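Local atomic coordinates of polyketide synthase/nonribosomal peptide synthetase hybrid RzxB (Pseudomonas fluorescens, PDB entry 5IL6), a protein that probably dehydrates beta-hydroxyacyl intermediates through its dehydratase domain during trans-AT assembly of the polyketide rhizoxin. Residues S146-V152 and L178-G182; A156-F161 and M215-L219. All coordinates share one frame; numbering follows the deposited sequence. Where two conformers were deposited one is given.

Both contacts lie in the C-terminal half of the double hotdog dehydratase domain, with centres about 14 Å apart. Contact 1 joins the short edge strand 150-152 to strand 175-181. Contact 2 sets helix 154-164 against the loop that follows helix 204-212. Along the chain the segments interleave: 146-152, 156-161, 178-182, then 215-219. Strand 150-152 leads almost at once into helix 154-164, which ties the two contacts by sequence. They also touch in space. Leu-178 CD1 lies 3.4 Å from Cys-157 SG, and Val-152 CG1 lies 3.6 Å from Leu-219 CD1. The edge of the sheet, the helix and the loop therefore share one apolar seam.

Contact 1 (S146-V152 and L178-G182); sequences SLGAQVV and LVRQG
Gln-150 and Arg-180 form an antiparallel hydrogen-bonded pair. Gln-150 N reaches Arg-180 O at 2.8 Å in an almost straight bond, and Arg-180 N returns to Gln-150 O at 2.7 Å. Both donors lie in the plane of the carbonyl they meet. Two residues on, Val-152 N bonds Leu-178 O at 3.0 Å, but from well above the carbonyl plane. A water accepts from Leu-178 N and donates to Val-152 O.

Val-152 packs against two partners on the same face. Its CB lies 3.7 Å from Leu-178 CB. CG2, anti to the carbonyl carbon, comes to 3.8 Å from Arg-180 CB. Val-151 and Val-179 form the non-hydrogen-bonded pair, with their side chains on the other face of the sheet. This is the edge of the C-terminal hotdog sheet, where 150-152 is the edge strand, next to 175-181.

Before the strand, Ser-146 to Ala-149 make a type II turn with Gly-148 at positive phi. Gln-181 bends at chi2 (71°) and brings NE2 to 2.4 Å from Leu-147 O, a doubtful distance, too short to be taken at face value. NE2 also makes a weak hydrogen bond to Ser-145 O. An alanine here would remove the amide that lies against the turn and would probably leave the turn less tied to the strand. Arg-180 runs extended, and its NE bonds Gly-182 O at 2.8 Å in the guanidinium plane. Its NH1 also makes a long, weak ion pair with Asp-220.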
# COMPACT_ATOMS: atom_id res chain seq x y z
N SER A 146 -17.04 -19.56 3.71
CA SER A 146 -17.66 -18.79 4.80
C SER A 146 -18.47 -19.66 5.77
O SER A 146 -19.06 -19.13 6.71
CB SER A 146 -18.57 -17.70 4.24
OG SER A 146 -17.85 -16.74 3.52
N LEU A 147 -18.51 -20.98 5.57
CA LEU A 147 -19.27 -21.86 6.46
C LEU A 147 -18.78 -21.70 7.89
O LEU A 147 -17.61 -21.96 8.18
CB LEU A 147 -19.10 -23.31 6.01
CG LEU A 147 -19.71 -24.37 6.94
CD1 LEU A 147 -21.21 -24.15 7.11
CD2 LEU A 147 -19.37 -25.78 6.48
N GLY A 148 -19.67 -21.27 8.78
CA GLY A 148 -19.27 -21.04 10.15
C GLY A 148 -18.55 -19.73 10.37
O GLY A 148 -18.07 -19.49 11.49
N ALA A 149 -18.46 -18.88 9.35
CA ALA A 149 -17.66 -17.68 9.45
C ALA A 149 -18.30 -16.67 10.40
O ALA A 149 -19.51 -16.67 10.63
CB ALA A 149 -17.48 -17.04 8.07
N GLN A 150 -17.45 -15.80 10.94
CA GLN A 150 -17.86 -14.76 11.86
C GLN A 150 -17.90 -13.43 11.13
O GLN A 150 -16.93 -13.06 10.46
CB GLN A 150 -16.90 -14.69 13.05
CG GLN A 150 -17.11 -13.53 14.02
CD GLN A 150 -15.94 -13.35 14.96
OE1 GLN A 150 -15.08 -14.22 15.07
NE2 GLN A 150 -15.89 -12.21 15.64
N VAL A 151 -19.01 -12.71 11.24
CA VAL A 151 -19.11 -11.36 10.71
C VAL A 151 -18.39 -10.43 11.66
O VAL A 151 -18.70 -10.38 12.86
CB VAL A 151 -20.58 -10.94 10.52
CG1 VAL A 151 -20.67 -9.47 10.13
CG2 VAL A 151 -21.24 -11.81 9.46
N VAL A 152 -17.42 -9.69 11.15
CA VAL A 152 -16.62 -8.77 11.95
C VAL A 152 -17.22 -7.38 11.81
O VAL A 152 -17.54 -6.94 10.70
CB VAL A 152 -15.14 -8.79 11.53
CG1 VAL A 152 -14.33 -7.80 12.36
CG2 VAL A 152 -14.58 -10.20 11.67
N LEU A 178 -16.50 -7.43 6.45
CA LEU A 178 -15.44 -8.31 6.90
C LEU A 178 -16.06 -9.59 7.44
O LEU A 178 -17.05 -9.53 8.18
CB LEU A 178 -14.58 -7.69 8.01
CG LEU A 178 -13.65 -6.51 7.70
CD1 LEU A 178 -13.13 -5.91 9.00
CD2 LEU A 178 -12.52 -6.94 6.79
N VAL A 179 -15.50 -10.73 7.06
CA VAL A 179 -15.85 -12.01 7.66
C VAL A 179 -14.57 -12.75 7.99
O VAL A 179 -13.59 -12.70 7.23
CB VAL A 179 -16.75 -12.86 6.73
CG1 VAL A 179 -18.06 -12.13 6.46
CG2 VAL A 179 -16.04 -13.20 5.43
N ARG A 180 -14.57 -13.44 9.13
CA ARG A 180 -13.39 -14.14 9.63
C ARG A 180 -13.69 -15.63 9.74
O ARG A 180 -14.75 -16.03 10.22
CB ARG A 180 -12.96 -13.61 11.00
CG ARG A 180 -11.77 -14.34 11.58
CD ARG A 180 -11.30 -13.73 12.89
NE ARG A 180 -10.19 -14.48 13.45
CZ ARG A 180 -9.62 -14.23 14.62
NH1 ARG A 180 -10.06 -13.23 15.38
NH2 ARG A 180 -8.61 -14.98 15.04
N GLN A 181 -12.74 -16.44 9.28
CA GLN A 181 -12.80 -17.90 9.40
C GLN A 181 -11.45 -18.37 9.93
O GLN A 181 -10.51 -18.55 9.16
CB GLN A 181 -13.13 -18.55 8.06
CG GLN A 181 -13.27 -20.07 8.14
CD GLN A 181 -14.53 -20.49 8.87
OE1 GLN A 181 -14.50 -20.78 10.06
NE2 GLN A 181 -15.64 -20.54 8.15
N GLY A 182 -11.36 -18.55 11.24
CA GLY A 182 -10.09 -18.94 11.84
C GLY A 182 -9.06 -17.84 11.66
O GLY A 182 -9.30 -16.67 12.01
O HOH W 1 -18.71 -6.92 8.26

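Contact 2 (A156-F161 and M215-L219)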
# COMPACT_ATOMS: atom_id res chain seq x y z
N ALA A 156 -16.00 -1.59 14.65
CA ALA A 156 -15.12 -2.03 15.72
C ALA A 156 -13.66 -2.02 15.26
O ALA A 156 -12.76 -1.71 16.04
CB ALA A 156 -15.52 -3.42 16.20
N CYS A 157 -13.42 -2.35 13.99
CA CYS A 157 -12.06 -2.30 13.46
C CYS A 157 -11.55 -0.87 13.39
O CYS A 157 -10.43 -0.58 13.81
CB CYS A 157 -12.01 -2.96 12.08
SG CYS A 157 -12.31 -4.75 12.11
N TYR A 158 -12.37 0.05 12.87
CA TYR A 158 -11.94 1.44 12.79
C TYR A 158 -11.80 2.06 14.18
O TYR A 158 -10.94 2.92 14.39
CB TYR A 158 -12.91 2.26 11.93
CG TYR A 158 -12.74 1.98 10.45
CD1 TYR A 158 -11.52 2.22 9.82
CD2 TYR A 158 -13.79 1.48 9.69
CE1 TYR A 158 -11.35 1.97 8.48
CE2 TYR A 158 -13.62 1.22 8.33
CZ TYR A 158 -12.40 1.47 7.73
OH TYR A 158 -12.21 1.23 6.39
N GLN A 159 -12.63 1.63 15.14
CA GLN A 159 -12.48 2.12 16.51
C GLN A 159 -11.17 1.64 17.11
O GLN A 159 -10.54 2.35 17.90
CB GLN A 159 -13.66 1.66 17.37
CG GLN A 159 -13.26 1.01 18.70
CD GLN A 159 -14.43 0.82 19.64
OE1 GLN A 159 -14.43 1.33 20.76
NE2 GLN A 159 -15.44 0.08 19.19
N ARG A 160 -10.73 0.43 16.75
CA ARG A 160 -9.44 -0.05 17.24
C ARG A 160 -8.29 0.72 16.61
O ARG A 160 -7.34 1.10 17.30
CB ARG A 160 -9.30 -1.55 16.97
CG ARG A 160 -8.12 -2.20 17.69
CD ARG A 160 -8.21 -2.05 19.21
NE ARG A 160 -9.50 -2.52 19.72
CZ ARG A 160 -9.73 -3.74 20.18
NH1 ARG A 160 -8.77 -4.66 20.20
NH2 ARG A 160 -10.94 -4.06 20.63
N PHE A 161 -8.35 0.95 15.29
CA PHE A 161 -7.36 1.81 14.64
C PHE A 161 -7.33 3.18 15.30
O PHE A 161 -6.25 3.73 15.56
CB PHE A 161 -7.66 1.95 13.15
CG PHE A 161 -7.23 0.78 12.32
CD1 PHE A 161 -5.89 0.40 12.27
CD2 PHE A 161 -8.15 0.06 11.57
CE1 PHE A 161 -5.49 -0.68 11.51
CE2 PHE A 161 -7.75 -1.02 10.80
CZ PHE A 161 -6.42 -1.38 10.77
N MET A 215 -7.00 -6.02 10.49
CA MET A 215 -7.55 -5.81 11.83
C MET A 215 -8.63 -6.84 12.16
O MET A 215 -8.87 -7.13 13.33
CB MET A 215 -8.10 -4.39 11.95
CG MET A 215 -8.64 -4.05 13.33
SD MET A 215 -7.36 -4.22 14.60
CE MET A 215 -6.37 -2.77 14.26
N ALA A 216 -9.29 -7.39 11.14
CA ALA A 216 -10.27 -8.44 11.38
C ALA A 216 -9.65 -9.58 12.19
O ALA A 216 -10.32 -10.21 13.02
CB ALA A 216 -10.81 -8.97 10.06
N LEU A 217 -8.37 -9.86 11.95
CA LEU A 217 -7.68 -10.96 12.61
C LEU A 217 -7.03 -10.56 13.93
O LEU A 217 -6.48 -11.44 14.61
CB LEU A 217 -6.62 -11.53 11.66
CG LEU A 217 -7.16 -12.11 10.35
CD1 LEU A 217 -6.03 -12.53 9.43
CD2 LEU A 217 -8.08 -13.29 10.63
N LEU A 218 -7.08 -9.29 14.32
CA LEU A 218 -6.37 -8.81 15.50
C LEU A 218 -7.26 -8.24 16.59
O LEU A 218 -6.76 -7.95 17.68
CB LEU A 218 -5.35 -7.73 15.10
CG LEU A 218 -4.26 -8.14 14.10
CD1 LEU A 218 -3.38 -6.95 13.76
CD2 LEU A 218 -3.42 -9.28 14.67
N LEU A 219 -8.57 -8.10 16.35
CA LEU A 219 -9.43 -7.47 17.36
C LEU A 219 -9.32 -8.18 18.70
O LEU A 219 -9.24 -7.53 19.75
CB LEU A 219 -10.88 -7.47 16.88
CG LEU A 219 -11.25 -6.43 15.81
CD1 LEU A 219 -12.66 -6.68 15.29
CD2 LEU A 219 -11.13 -5.01 16.36
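Arg-160 NH1 donates to Leu-219 O at 2.9 Å. The oxygen receives it on a lone pair in the carbonyl plane, but the bond is bent (N-H...O 137°) and the oxygen sits tilted from the guanidinium plane. The arginine chain bends at chi2 and chi3, which folds its head back over Leu-219. CD2 of that leucine then covers the centre of one guanidinium face.

Met-215 reaches into the groove between Cys-157, Arg-160 and Phe-161. Its CG is anti to the backbone N (chi1 -177°), and the chain then bends at the next two torsions. The methyl CE thus lands over one face of the Phe-161 ring, 3.7 Å from its centroid, as a CH-pi contact. SD stands farther above the same ring in a Met-aromatic contact, and lies 3.8 Å from Arg-160 CG. Met-215 CB meets the ring at CE2 and CZ, each 3.6 Å away.

Cys-157 lies about one turn earlier in the helix. Its CB touches Met-215 CG at 3.8 Å, and its SG meets Leu-219 CD1 at 3.7 Å. Helix 154-164 is thereby joined to the loop before strand 230-239. Leu-222 of that loop also touches both Arg-160 and Met-215. The junction is mainly apolar and sulfur-rich, with one charged group at its margin giving the carbonyl of Leu-219 a hydrogen-bond donor.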